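Local coordinates for protein probable acrylyl-CoA reductase AcuI (Escherichia coli, PDB 1O89) that probably catalyses the NADPH-dependent reduction of acrylyl-CoA to propanoyl-CoA as a homodimeric member of the zinc-containing alcohol dehydrogenase family, at residues Ala24-Gln29 / Asn114-Leu119; Leu66-Lys71 / Ser322-Phe327; Asp138-Met143 / Arg339-Val344. All coordinates share one frame; numbering follows the deposited sequence.

Contact 1 (Ala24-Gln29 / Asn114-Leu119); sequences ALLLEQ and NHWGGL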
ATOM      1  N   ALA A  24     -27.639  -1.541  31.830  1.00 56.37           N
ATOM      2  CA  ALA A  24     -26.472  -1.159  31.048  1.00 53.49           C
ATOM      3  C   ALA A  24     -25.288  -0.906  31.963  1.00 54.55           C
ATOM      4  O   ALA A  24     -25.453  -0.347  33.050  1.00 57.20           O
ATOM      5  CB  ALA A  24     -26.781   0.087  30.263  1.00 52.43           C
ATOM      6  N   LEU A  25     -24.102  -1.330  31.536  1.00 53.03           N
ATOM      7  CA  LEU A  25     -22.870  -0.876  32.161  1.00 54.50           C
ATOM      8  C   LEU A  25     -22.571   0.524  31.622  1.00 53.25           C
ATOM      9  O   LEU A  25     -22.316   0.686  30.438  1.00 50.54           O
ATOM     10  CB  LEU A  25     -21.706  -1.823  31.876  1.00 54.27           C
ATOM     11  CG  LEU A  25     -20.420  -1.489  32.659  1.00 57.68           C
ATOM     12  CD1 LEU A  25     -20.492  -2.041  34.061  1.00 62.04           C
ATOM     13  CD2 LEU A  25     -19.181  -2.010  31.942  1.00 57.24           C
ATOM     14  N   LEU A  26     -22.637   1.514  32.509  1.00 55.23           N
ATOM     15  CA  LEU A  26     -22.415   2.919  32.183  1.00 55.79           C
ATOM     16  C   LEU A  26     -21.072   3.407  32.741  1.00 58.47           C
ATOM     17  O   LEU A  26     -20.764   3.220  33.915  1.00 60.40           O
ATOM     18  CB  LEU A  26     -23.561   3.778  32.746  1.00 57.31           C
ATOM     19  CG  LEU A  26     -23.745   5.197  32.183  1.00 57.58           C
ATOM     20  CD1 LEU A  26     -24.250   5.146  30.756  1.00 55.85           C
ATOM     21  CD2 LEU A  26     -24.699   6.033  33.046  1.00 59.82           C
ATOM     22  N   LEU A  27     -20.277   4.025  31.873  1.00 58.51           N
ATOM     23  CA  LEU A  27     -19.021   4.639  32.263  1.00 61.97           C
ATOM     24  C   LEU A  27     -19.258   6.123  32.466  1.00 64.32           C
ATOM     25  O   LEU A  27     -19.839   6.779  31.614  1.00 62.50           O
ATOM     26  CB  LEU A  27     -17.958   4.419  31.185  1.00 61.07           C
ATOM     27  CG  LEU A  27     -17.669   2.962  30.809  1.00 59.70           C
ATOM     28  CD1 LEU A  27     -16.422   2.858  29.916  1.00 60.30           C
ATOM     29  CD2 LEU A  27     -17.527   2.095  32.056  1.00 61.42           C
ATOM     30  N   GLU A  28     -18.825   6.635  33.609  1.00 69.17           N
ATOM     31  CA  GLU A  28     -18.940   8.055  33.940  1.00 72.90           C
ATOM     32  C   GLU A  28     -17.582   8.559  34.406  1.00 77.97           C
ATOM     33  O   GLU A  28     -16.828   7.808  35.024  1.00 80.01           O
ATOM     34  CB  GLU A  28     -19.967   8.250  35.057  1.00 74.53           C
ATOM     35  CG  GLU A  28     -21.402   7.995  34.629  1.00 72.48           C
ATOM     36  CD  GLU A  28     -22.380   7.978  35.791  1.00 75.97           C
ATOM     37  OE1 GLU A  28     -22.341   7.033  36.615  1.00 78.81           O
ATOM     38  OE2 GLU A  28     -23.198   8.913  35.878  1.00 78.22           O
ATOM     39  N   GLN A  29     -17.258   9.815  34.111  1.00 81.08           N
ATOM     40  CA  GLN A  29     -16.038  10.422  34.634  1.00 86.85           C
ATOM     41  C   GLN A  29     -16.414  11.260  35.849  1.00 91.44           C
ATOM     42  O   GLN A  29     -16.951  12.362  35.698  1.00 92.37           O
ATOM     43  CB  GLN A  29     -15.340  11.292  33.576  1.00 88.09           C
ATOM     44  CG  GLN A  29     -14.163  10.607  32.878  1.00 88.62           C
ATOM     45  CD  GLN A  29     -13.247  11.573  32.127  1.00 92.50           C
ATOM     46  OE1 GLN A  29     -12.441  11.147  31.294  1.00 93.17           O
ATOM     47  NE2 GLN A  29     -13.365  12.859  32.417  1.00 94.73           N
ATOM     48  N   ASN A 114     -17.881   6.498  20.988  1.00 57.84           N
ATOM     49  CA  ASN A 114     -18.563   7.786  21.031  1.00 59.37           C
ATOM     50  C   ASN A 114     -20.071   7.676  20.791  1.00 56.99           C
ATOM     51  O   ASN A 114     -20.762   8.686  20.629  1.00 58.28           O
ATOM     52  CB  ASN A 114     -17.902   8.782  20.066  1.00 63.16           C
ATOM     53  CG  ASN A 114     -17.940   8.326  18.619  1.00 64.04           C
ATOM     54  OD1 ASN A 114     -18.763   7.496  18.223  1.00 61.70           O
ATOM     55  ND2 ASN A 114     -17.046   8.885  17.814  1.00 68.02           N
ATOM     56  N   HIS A 115     -20.575   6.444  20.813  1.00 53.49           N
ATOM     57  CA  HIS A 115     -21.987   6.178  20.634  1.00 51.94           C
ATOM     58  C   HIS A 115     -22.332   4.963  21.499  1.00 48.72           C
ATOM     59  O   HIS A 115     -21.659   3.954  21.409  1.00 49.12           O
ATOM     60  CB  HIS A 115     -22.275   5.936  19.142  1.00 52.08           C
ATOM     61  CG  HIS A 115     -23.704   5.608  18.838  1.00 51.61           C
ATOM     62  ND1 HIS A 115     -24.518   6.440  18.104  1.00 53.32           N
ATOM     63  CD2 HIS A 115     -24.461   4.531  19.158  1.00 50.96           C
ATOM     64  CE1 HIS A 115     -25.718   5.899  17.997  1.00 52.66           C
ATOM     65  NE2 HIS A 115     -25.708   4.734  18.618  1.00 49.44           N
ATOM     66  N   TRP A 116     -23.355   5.064  22.341  1.00 47.49           N
ATOM     67  CA  TRP A 116     -23.708   4.002  23.284  1.00 45.96           C
ATOM     68  C   TRP A 116     -23.781   2.651  22.592  1.00 44.28           C
ATOM     69  O   TRP A 116     -24.500   2.488  21.622  1.00 44.47           O
ATOM     70  CB  TRP A 116     -25.043   4.284  23.987  1.00 46.42           C
ATOM     71  CG  TRP A 116     -24.977   5.320  25.081  1.00 47.24           C
ATOM     72  CD1 TRP A 116     -23.922   6.136  25.396  1.00 48.00           C
ATOM     73  CD2 TRP A 116     -26.017   5.651  25.998  1.00 47.83           C
ATOM     74  NE1 TRP A 116     -24.246   6.952  26.453  1.00 47.48           N
ATOM     75  CE2 TRP A 116     -25.527   6.669  26.848  1.00 48.80           C
ATOM     76  CE3 TRP A 116     -27.327   5.191  26.195  1.00 48.57           C
ATOM     77  CZ2 TRP A 116     -26.299   7.231  27.870  1.00 50.36           C
ATOM     78  CZ3 TRP A 116     -28.087   5.745  27.221  1.00 50.50           C
ATOM     79  CH2 TRP A 116     -27.567   6.756  28.041  1.00 50.81           C
ATOM     80  N   GLY A 117     -23.074   1.674  23.140  1.00 43.58           N
ATOM     81  CA  GLY A 117     -22.861   0.411  22.471  1.00 42.33           C
ATOM     82  C   GLY A 117     -23.445  -0.794  23.151  1.00 41.50           C
ATOM     83  O   GLY A 117     -24.527  -0.733  23.717  1.00 41.07           O
ATOM     84  N   GLY A 118     -22.685  -1.884  23.130  1.00 41.40           N
ATOM     85  CA  GLY A 118     -23.225  -3.221  23.312  1.00 40.91           C
ATOM     86  C   GLY A 118     -23.443  -3.719  24.709  1.00 41.80           C
ATOM     87  O   GLY A 118     -24.171  -4.684  24.894  1.00 42.50           O
ATOM     88  N   LEU A 119     -22.833  -3.094  25.705  1.00 43.03           N
ATOM     89  CA  LEU A 119     -22.943  -3.601  27.076  1.00 44.44           C
ATOM     90  C   LEU A 119     -24.202  -3.047  27.735  1.00 44.81           C
ATOM     91  O   LEU A 119     -24.170  -2.325  28.725  1.00 45.86           O
ATOM     92  CB  LEU A 119     -21.661  -3.320  27.883  1.00 46.57           C
ATOM     93  CG  LEU A 119     -20.430  -4.247  27.676  1.00 49.43           C
ATOM     94  CD1 LEU A 119     -20.749  -5.616  27.107  1.00 51.07           C
ATOM     95  CD2 LEU A 119     -19.473  -3.619  26.754  1.00 50.68           C
TER
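Ala24, Leu25 and Leu26, on the N-terminal strand 23-28, meet Leu119 and Trp116 of the long loop that links strands 103-107 and 122-125 in the GroES-like part of this medium-chain dehydrogenase. The strand forms an antiparallel pair with 35-40, to which Ala24 and Leu26 are bonded through the backbone, while Leu25 and Leu27 make backbone bonds elsewhere, Leu27 to Met80. Between the two segments, one backbone hydrogen bond and two side-chain touches hold loop to strand.

At Ala24 the CA hydrogen faces the carbonyl of the loop residue, with Ala24 CA 3.5 Å from Leu119 O in a CA-H...O contact. One residue on, the same oxygen takes the stronger donor: Leu25 N reaches Leu119 O at 3.0 Å, with an N-H...O angle of 149° and the donor almost in line with the carbonyl bond. That oxygen is therefore gripped by an amide and flanked by a CA-H from the residue before it. The side chains of this pair meet at their roots, Leu25 CB lying 4.3 Å from Leu119 CB. With CG trans to the amide nitrogen (chi1 -173°), the Leu25 branch runs on past Leu119 to pack on Ile68 of helix 62-69 and on Ala324 and Pro325 of helix 324-332, with Val38 as a further neighbour.

Leu26 does not point its CB bond at the loop, yet the end of its side chain swings in to meet Trp116. Trp116 NE1 is hydrogen-bonded to Pro79 O, a bond that should help set the turn of the indole; its six-membered ring lies toward Leu26. The approach is oblique: Leu26 CD1 stands 4.0 Å above the Trp116 ring plane, displaced to the rim, and comes 4.1 Å from Trp116 CZ2.

Contact 2 (Leu66-Lys71 / Ser322-Phe327); sequences LAITGK and SEAPNF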
ATOM      1  N   LEU A  66      -9.968  -1.232  28.260  1.00 73.38           N
ATOM      2  CA  LEU A  66      -9.302   0.036  28.564  1.00 77.55           C
ATOM      3  C   LEU A  66     -10.334   1.063  29.024  1.00 75.57           C
ATOM      4  O   LEU A  66     -10.143   1.744  30.039  1.00 77.97           O
ATOM      5  CB  LEU A  66      -8.561   0.563  27.328  1.00 79.14           C
ATOM      6  CG  LEU A  66      -7.390  -0.291  26.811  1.00 82.93           C
ATOM      7  CD1 LEU A  66      -7.138  -0.037  25.327  1.00 83.53           C
ATOM      8  CD2 LEU A  66      -6.109  -0.057  27.605  1.00 88.92           C
ATOM      9  N   ALA A  67     -11.434   1.135  28.268  1.00 71.21           N
ATOM     10  CA  ALA A  67     -12.559   2.037  28.539  1.00 69.31           C
ATOM     11  C   ALA A  67     -13.133   1.856  29.942  1.00 69.97           C
ATOM     12  O   ALA A  67     -13.345   2.826  30.669  1.00 72.12           O
ATOM     13  CB  ALA A  67     -13.653   1.805  27.511  1.00 65.02           C
ATOM     14  N   ILE A  68     -13.368   0.606  30.319  1.00 68.85           N
ATOM     15  CA  ILE A  68     -14.027   0.291  31.577  1.00 69.21           C
ATOM     16  C   ILE A  68     -13.127   0.607  32.765  1.00 74.71           C
ATOM     17  O   ILE A  68     -13.590   1.154  33.769  1.00 76.40           O
ATOM     18  CB  ILE A  68     -14.500  -1.192  31.585  1.00 66.81           C
ATOM     19  CG1 ILE A  68     -15.703  -1.353  30.642  1.00 61.91           C
ATOM     20  CG2 ILE A  68     -14.856  -1.647  33.007  1.00 68.87           C
ATOM     21  CD1 ILE A  68     -15.976  -2.786  30.187  1.00 59.23           C
ATOM     22  N   THR A  69     -11.844   0.284  32.636  1.00 78.28           N
ATOM     23  CA  THR A  69     -10.875   0.465  33.731  1.00 84.66           C
ATOM     24  C   THR A  69     -10.445   1.922  33.930  1.00 88.47           C
ATOM     25  O   THR A  69      -9.860   2.266  34.966  1.00 93.90           O
ATOM     26  CB  THR A  69      -9.613  -0.397  33.489  1.00 87.66           C
ATOM     27  OG1 THR A  69      -9.086  -0.151  32.174  1.00 85.54           O
ATOM     28  CG2 THR A  69      -9.956  -1.884  33.498  1.00 85.79           C
ATOM     29  N   GLY A  70     -10.723   2.762  32.934  1.00 86.53           N
ATOM     30  CA  GLY A  70     -10.323   4.159  32.949  1.00 90.27           C
ATOM     31  C   GLY A  70      -8.939   4.417  32.390  1.00 95.03           C
ATOM     32  O   GLY A  70      -8.482   5.557  32.387  1.00 98.76           O
ATOM     33  N   LYS A  71      -8.266   3.365  31.925  1.00 95.95           N
ATOM     34  CA  LYS A  71      -6.953   3.506  31.299  1.00100.82           C
ATOM     35  C   LYS A  71      -7.178   3.785  29.809  1.00 97.84           C
ATOM     36  O   LYS A  71      -8.318   3.842  29.352  1.00 92.34           O
ATOM     37  CB  LYS A  71      -6.094   2.248  31.532  1.00103.62           C
ATOM     38  CG  LYS A  71      -6.202   1.664  32.958  1.00105.81           C
ATOM     39  CD  LYS A  71      -4.858   1.549  33.667  1.00114.53           C
ATOM     40  CE  LYS A  71      -5.031   1.520  35.179  1.00117.92           C
ATOM     41  NZ  LYS A  71      -4.015   0.658  35.833  1.00124.69           N
ATOM     42  N   SER A 322     -22.444  -7.018  35.321  1.00 69.34           N
ATOM     43  CA  SER A 322     -21.935  -6.628  36.637  1.00 74.54           C
ATOM     44  C   SER A 322     -20.515  -7.141  36.892  1.00 74.76           C
ATOM     45  O   SER A 322     -19.812  -6.607  37.745  1.00 79.20           O
ATOM     46  CB  SER A 322     -22.877  -7.115  37.743  1.00 79.58           C
ATOM     47  OG  SER A 322     -22.902  -8.537  37.805  1.00 78.90           O
ATOM     48  N   GLU A 323     -20.110  -8.182  36.162  1.00 70.96           N
ATOM     49  CA  GLU A 323     -18.738  -8.708  36.219  1.00 71.62           C
ATOM     50  C   GLU A 323     -17.765  -8.040  35.249  1.00 69.64           C
ATOM     51  O   GLU A 323     -16.567  -8.295  35.314  1.00 71.29           O
ATOM     52  CB  GLU A 323     -18.723 -10.207  35.924  1.00 69.79           C
ATOM     53  CG  GLU A 323     -19.513 -11.048  36.901  1.00 73.20           C
ATOM     54  CD  GLU A 323     -19.656 -12.470  36.416  1.00 71.55           C
ATOM     55  OE1 GLU A 323     -18.753 -13.280  36.697  1.00 74.68           O
ATOM     56  OE2 GLU A 323     -20.663 -12.777  35.754  1.00 69.00           O
ATOM     57  N   ALA A 324     -18.271  -7.206  34.345  1.00 66.86           N
ATOM     58  CA  ALA A 324     -17.429  -6.577  33.331  1.00 65.85           C
ATOM     59  C   ALA A 324     -16.299  -5.720  33.911  1.00 71.06           C
ATOM     60  O   ALA A 324     -15.207  -5.734  33.367  1.00 72.02           O
ATOM     61  CB  ALA A 324     -18.285  -5.759  32.344  1.00 63.10           C
ATOM     62  N   PRO A 325     -16.545  -4.960  34.980  1.00 75.65           N
ATOM     63  CA  PRO A 325     -15.469  -4.193  35.623  1.00 82.05           C
ATOM     64  C   PRO A 325     -14.307  -5.061  36.125  1.00 86.05           C
ATOM     65  O   PRO A 325     -13.149  -4.770  35.824  1.00 89.30           O
ATOM     66  CB  PRO A 325     -16.188  -3.501  36.786  1.00 86.36           C
ATOM     67  CG  PRO A 325     -17.618  -3.422  36.346  1.00 81.53           C
ATOM     68  CD  PRO A 325     -17.845  -4.714  35.635  1.00 76.03           C
ATOM     69  N   ASN A 326     -14.616  -6.122  36.863  1.00 86.37           N
ATOM     70  CA  ASN A 326     -13.579  -7.000  37.375  1.00 90.76           C
ATOM     71  C   ASN A 326     -12.855  -7.767  36.262  1.00 87.83           C
ATOM     72  O   ASN A 326     -11.632  -7.892  36.298  1.00 92.81           O
ATOM     73  CB  ASN A 326     -14.155  -7.961  38.422  1.00 92.51           C
ATOM     74  CG  ASN A 326     -14.399  -7.289  39.774  1.00 99.73           C
ATOM     75  OD1 ASN A 326     -15.013  -7.882  40.660  1.00102.37           O
ATOM     76  ND2 ASN A 326     -13.922  -6.052  39.936  1.00104.21           N
ATOM     77  N   PHE A 327     -13.602  -8.266  35.279  1.00 80.82           N
ATOM     78  CA  PHE A 327     -13.004  -8.954  34.129  1.00 78.40           C
ATOM     79  C   PHE A 327     -12.217  -8.007  33.228  1.00 79.84           C
ATOM     80  O   PHE A 327     -11.273  -8.428  32.562  1.00 81.51           O
ATOM     81  CB  PHE A 327     -14.063  -9.721  33.317  1.00 71.98           C
ATOM     82  CG  PHE A 327     -14.253 -11.130  33.787  1.00 71.87           C
ATOM     83  CD1 PHE A 327     -14.894 -11.386  34.997  1.00 74.45           C
ATOM     84  CD2 PHE A 327     -13.750 -12.197  33.053  1.00 71.55           C
ATOM     85  CE1 PHE A 327     -15.046 -12.690  35.469  1.00 75.90           C
ATOM     86  CE2 PHE A 327     -13.902 -13.501  33.504  1.00 72.73           C
ATOM     87  CZ  PHE A 327     -14.554 -13.750  34.721  1.00 74.91           C
TER
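Two helices of the catalytic domain meet here at their ends, the C-terminal turn of helix 62-69 and the N-terminal end of helix 324-332, and Ile68 supplies all the side-chain contact from its side. The backbones come close: Ile68 CA and Pro325 CA are 6.2 Å apart, close enough for one branched side chain to reach the other backbone.

Its two branches share the work. CG2, on the far side of the CA-CB bond from the amide nitrogen, is driven at the backbone of the other helix, where Ile68 CG2 sits 3.7 Å from Pro325 CA. The same methyl lies beside the carbonyl oxygen of Ala324, Ile68 CG2 to Ala324 O being 4.1 Å, with Pro325 CB more distant. The other branch, CG1, runs beside the backbone N (chi1 -72°) and extends to its tip methyl, which faces the alanine side chain. Small Ala324 and rigid Pro325 make a largely apolar surface, apart from the Ala324 carbonyl oxygen.

The first helix ends after Thr69, and Gly70 leaves helical geometry with a positive phi of 88°. Ala328, one turn further along helix 324-332, extends the surface under Ile68 and is also touched by Thr69. Helix 62-69 begins at Tyr62, which binds NADP(+), though the Ile68 side chain is about 11 Å from that of Tyr62. At the alanine, Ile68 CD1 rests 4.3 Å from Ala324 CB.

Contact 3 (Asp138-Met143 / Arg339-Val344); sequences DARKAM and RTLVKV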
ATOM      1  N   ASP A 138     -24.694 -17.455  14.464  1.00 56.94           N
ATOM      2  CA  ASP A 138     -25.647 -16.896  15.434  1.00 56.08           C
ATOM      3  C   ASP A 138     -24.972 -15.802  16.282  1.00 53.14           C
ATOM      4  O   ASP A 138     -23.790 -15.486  16.096  1.00 51.59           O
ATOM      5  CB  ASP A 138     -26.280 -18.011  16.297  1.00 58.13           C
ATOM      6  CG  ASP A 138     -25.263 -18.750  17.177  1.00 59.24           C
ATOM      7  OD1 ASP A 138     -24.249 -18.151  17.585  1.00 58.79           O
ATOM      8  OD2 ASP A 138     -25.407 -19.936  17.543  1.00 64.98           O
ATOM      9  N   ALA A 139     -25.740 -15.208  17.193  1.00 52.47           N
ATOM     10  CA  ALA A 139     -25.264 -14.109  18.037  1.00 49.74           C
ATOM     11  C   ALA A 139     -23.987 -14.466  18.818  1.00 49.14           C
ATOM     12  O   ALA A 139     -23.027 -13.721  18.820  1.00 47.85           O
ATOM     13  CB  ALA A 139     -26.389 -13.701  19.009  1.00 50.01           C
ATOM     14  N   ARG A 140     -23.974 -15.626  19.465  1.00 50.51           N
ATOM     15  CA  ARG A 140     -22.820 -16.022  20.267  1.00 50.89           C
ATOM     16  C   ARG A 140     -21.575 -16.200  19.399  1.00 51.21           C
ATOM     17  O   ARG A 140     -20.527 -15.655  19.706  1.00 50.65           O
ATOM     18  CB  ARG A 140     -23.112 -17.311  21.043  1.00 53.26           C
ATOM     19  CG  ARG A 140     -22.114 -17.630  22.145  1.00 53.75           C
ATOM     20  CD  ARG A 140     -22.581 -18.750  23.083  1.00 54.69           C
ATOM     21  NE  ARG A 140     -21.634 -18.976  24.164  1.00 55.91           N
ATOM     22  CZ  ARG A 140     -20.514 -19.700  24.062  1.00 59.52           C
ATOM     23  NH1 ARG A 140     -20.158 -20.280  22.914  1.00 59.38           N
ATOM     24  NH2 ARG A 140     -19.732 -19.844  25.125  1.00 62.09           N
ATOM     25  N   LYS A 141     -21.700 -16.968  18.322  1.00 52.58           N
ATOM     26  CA  LYS A 141     -20.591 -17.202  17.406  1.00 53.44           C
ATOM     27  C   LYS A 141     -20.088 -15.883  16.828  1.00 51.50           C
ATOM     28  O   LYS A 141     -18.886 -15.678  16.704  1.00 51.96           O
ATOM     29  CB  LYS A 141     -21.006 -18.134  16.258  1.00 55.58           C
ATOM     30  CG  LYS A 141     -21.303 -19.565  16.676  1.00 59.30           C
ATOM     31  CD  LYS A 141     -21.723 -20.412  15.472  1.00 63.91           C
ATOM     32  CE  LYS A 141     -21.887 -21.885  15.834  1.00 67.63           C
ATOM     33  NZ  LYS A 141     -21.681 -22.787  14.645  1.00 72.46           N
ATOM     34  N   ALA A 142     -21.004 -14.987  16.488  1.00 49.93           N
ATOM     35  CA  ALA A 142     -20.624 -13.703  15.907  1.00 49.55           C
ATOM     36  C   ALA A 142     -19.773 -12.895  16.878  1.00 48.28           C
ATOM     37  O   ALA A 142     -18.846 -12.226  16.476  1.00 49.90           O
ATOM     38  CB  ALA A 142     -21.851 -12.905  15.490  1.00 48.99           C
ATOM     39  N   MET A 143     -20.079 -12.960  18.160  1.00 47.18           N
ATOM     40  CA  MET A 143     -19.290 -12.225  19.137  1.00 46.30           C
ATOM     41  C   MET A 143     -17.982 -12.915  19.468  1.00 47.55           C
ATOM     42  O   MET A 143     -17.044 -12.248  19.861  1.00 47.70           O
ATOM     43  CB  MET A 143     -20.106 -11.972  20.400  1.00 45.48           C
ATOM     44  CG  MET A 143     -21.304 -11.087  20.133  1.00 44.89           C
ATOM     45  SD  MET A 143     -20.773  -9.463  19.581  1.00 42.69           S
ATOM     46  CE  MET A 143     -20.966  -9.551  17.854  1.00 45.29           C
ATOM     47  N   ARG A 339     -11.593 -15.557  24.681  1.00 72.73           N
ATOM     48  CA  ARG A 339     -12.648 -14.554  24.610  1.00 67.96           C
ATOM     49  C   ARG A 339     -13.377 -14.381  25.924  1.00 64.07           C
ATOM     50  O   ARG A 339     -13.692 -15.371  26.597  1.00 63.50           O
ATOM     51  CB  ARG A 339     -13.679 -14.955  23.563  1.00 66.08           C
ATOM     52  CG  ARG A 339     -13.276 -14.687  22.157  1.00 71.31           C
ATOM     53  CD  ARG A 339     -11.968 -15.293  21.750  1.00 79.70           C
ATOM     54  NE  ARG A 339     -11.800 -15.315  20.296  1.00 85.29           N
ATOM     55  CZ  ARG A 339     -10.659 -15.580  19.682  1.00 93.17           C
ATOM     56  NH1 ARG A 339      -9.549 -15.843  20.373  1.00 97.75           N
ATOM     57  NH2 ARG A 339     -10.621 -15.582  18.362  1.00 98.66           N
ATOM     58  N   THR A 340     -13.647 -13.128  26.281  1.00 61.96           N
ATOM     59  CA  THR A 340     -14.625 -12.814  27.308  1.00 58.96           C
ATOM     60  C   THR A 340     -15.886 -12.325  26.599  1.00 55.75           C
ATOM     61  O   THR A 340     -15.856 -11.304  25.927  1.00 55.99           O
ATOM     62  CB  THR A 340     -14.104 -11.727  28.273  1.00 61.10           C
ATOM     63  OG1 THR A 340     -13.016 -12.230  29.057  1.00 65.17           O
ATOM     64  CG2 THR A 340     -15.160 -11.386  29.318  1.00 59.09           C
ATOM     65  N   LEU A 341     -16.977 -13.080  26.721  1.00 53.76           N
ATOM     66  CA  LEU A 341     -18.263 -12.713  26.144  1.00 51.82           C
ATOM     67  C   LEU A 341     -19.180 -12.198  27.230  1.00 51.28           C
ATOM     68  O   LEU A 341     -19.160 -12.693  28.358  1.00 51.82           O
ATOM     69  CB  LEU A 341     -18.922 -13.933  25.499  1.00 51.78           C
ATOM     70  CG  LEU A 341     -18.165 -14.643  24.379  1.00 53.03           C
ATOM     71  CD1 LEU A 341     -18.931 -15.894  23.991  1.00 54.16           C
ATOM     72  CD2 LEU A 341     -17.985 -13.744  23.201  1.00 53.26           C
ATOM     73  N   VAL A 342     -19.998 -11.211  26.895  1.00 51.10           N
ATOM     74  CA  VAL A 342     -20.995 -10.711  27.837  1.00 51.75           C
ATOM     75  C   VAL A 342     -22.400 -11.160  27.455  1.00 52.44           C
ATOM     76  O   VAL A 342     -22.916 -10.794  26.406  1.00 52.10           O
ATOM     77  CB  VAL A 342     -20.937  -9.193  27.935  1.00 52.01           C
ATOM     78  CG1 VAL A 342     -22.002  -8.673  28.918  1.00 54.04           C
ATOM     79  CG2 VAL A 342     -19.556  -8.768  28.368  1.00 53.42           C
ATOM     80  N   LYS A 343     -23.005 -11.980  28.307  1.00 54.75           N
ATOM     81  CA  LYS A 343     -24.397 -12.396  28.114  1.00 57.58           C
ATOM     82  C   LYS A 343     -25.310 -11.379  28.793  1.00 59.98           C
ATOM     83  O   LYS A 343     -25.288 -11.241  30.013  1.00 61.16           O
ATOM     84  CB  LYS A 343     -24.628 -13.782  28.687  1.00 59.33           C
ATOM     85  CG  LYS A 343     -25.679 -14.592  27.935  1.00 63.12           C
ATOM     86  CD  LYS A 343     -27.012 -14.672  28.656  1.00 69.52           C
ATOM     87  CE  LYS A 343     -27.838 -15.882  28.193  1.00 74.03           C
ATOM     88  NZ  LYS A 343     -26.962 -16.992  27.696  1.00 72.02           N
ATOM     89  N   VAL A 344     -26.100 -10.655  28.000  1.00 61.51           N
ATOM     90  CA  VAL A 344     -26.886  -9.532  28.527  1.00 63.82           C
ATOM     91  C   VAL A 344     -28.388  -9.863  28.613  1.00 68.45           C
ATOM     92  O   VAL A 344     -28.880 -10.794  27.966  1.00 69.36           O
ATOM     93  CB  VAL A 344     -26.605  -8.209  27.733  1.00 62.65           C
ATOM     94  CG1 VAL A 344     -25.369  -8.328  26.874  1.00 59.68           C
ATOM     95  CG2 VAL A 344     -27.760  -7.816  26.868  1.00 66.27           C
TER
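The first turn of helix 139-161 lies against strand 340-343, the nearest CA pair, Met143 CA and Leu341 CA, being 7.1 Å apart, so Leu341 reaches to the helix from a strand of the mixed sheet of the catalytic domain. Asp138 is the N-cap of that helix: Lys141 N donates to Asp138 OD1 at 2.9 Å in a nearly straight bond (174°), a capping bond that probably helps hold the first turn, from which Arg140 projects.

The Leu341 side chain sets out toward the helix and splits its two methyls between Arg140 and Met143. Leu341 CD1 lies 3.9 Å above the plane of the Arg140 guanidinium, toward its rim, and also meets Arg140 CG at 4.1 Å; the two side chains cross at about a right angle. Swung away from its own amide nitrogen (chi1 -166°) and extended to NE, the arginine reaches over the leucine to a salt bridge with Glu318 on the adjoining strand 317-319.

The second methyl packs on Met143, which bends its thioether away and offers its base: Leu341 CD2 is 3.9 Å from Met143 CB and 3.8 Å from Met143 O.

How the contacts relate
All three contacts lie in the catalytic half of the subunit. The centres of contacts 1 and 2 are about 11 Å apart, and each is about 17 Å from that of contact 3. Contact 1 closes before contact 3 opens, whereas contact 2 alternates along the chain with both, because 66-71 falls between the two segments of contact 1, and 322-327 between the two of contact 3. Contacts 1 and 2 share apolar packing: Leu25 CD2 meets Ile68 CD1 at 3.7 Å. Leu119 CD1 touches Val342 CG2 at 3.6 Å, joining contacts 1 and 3, and helix 324-332 leads directly to strand 340-343. N-terminal strand, GroES-like region and chain end thus form one domain.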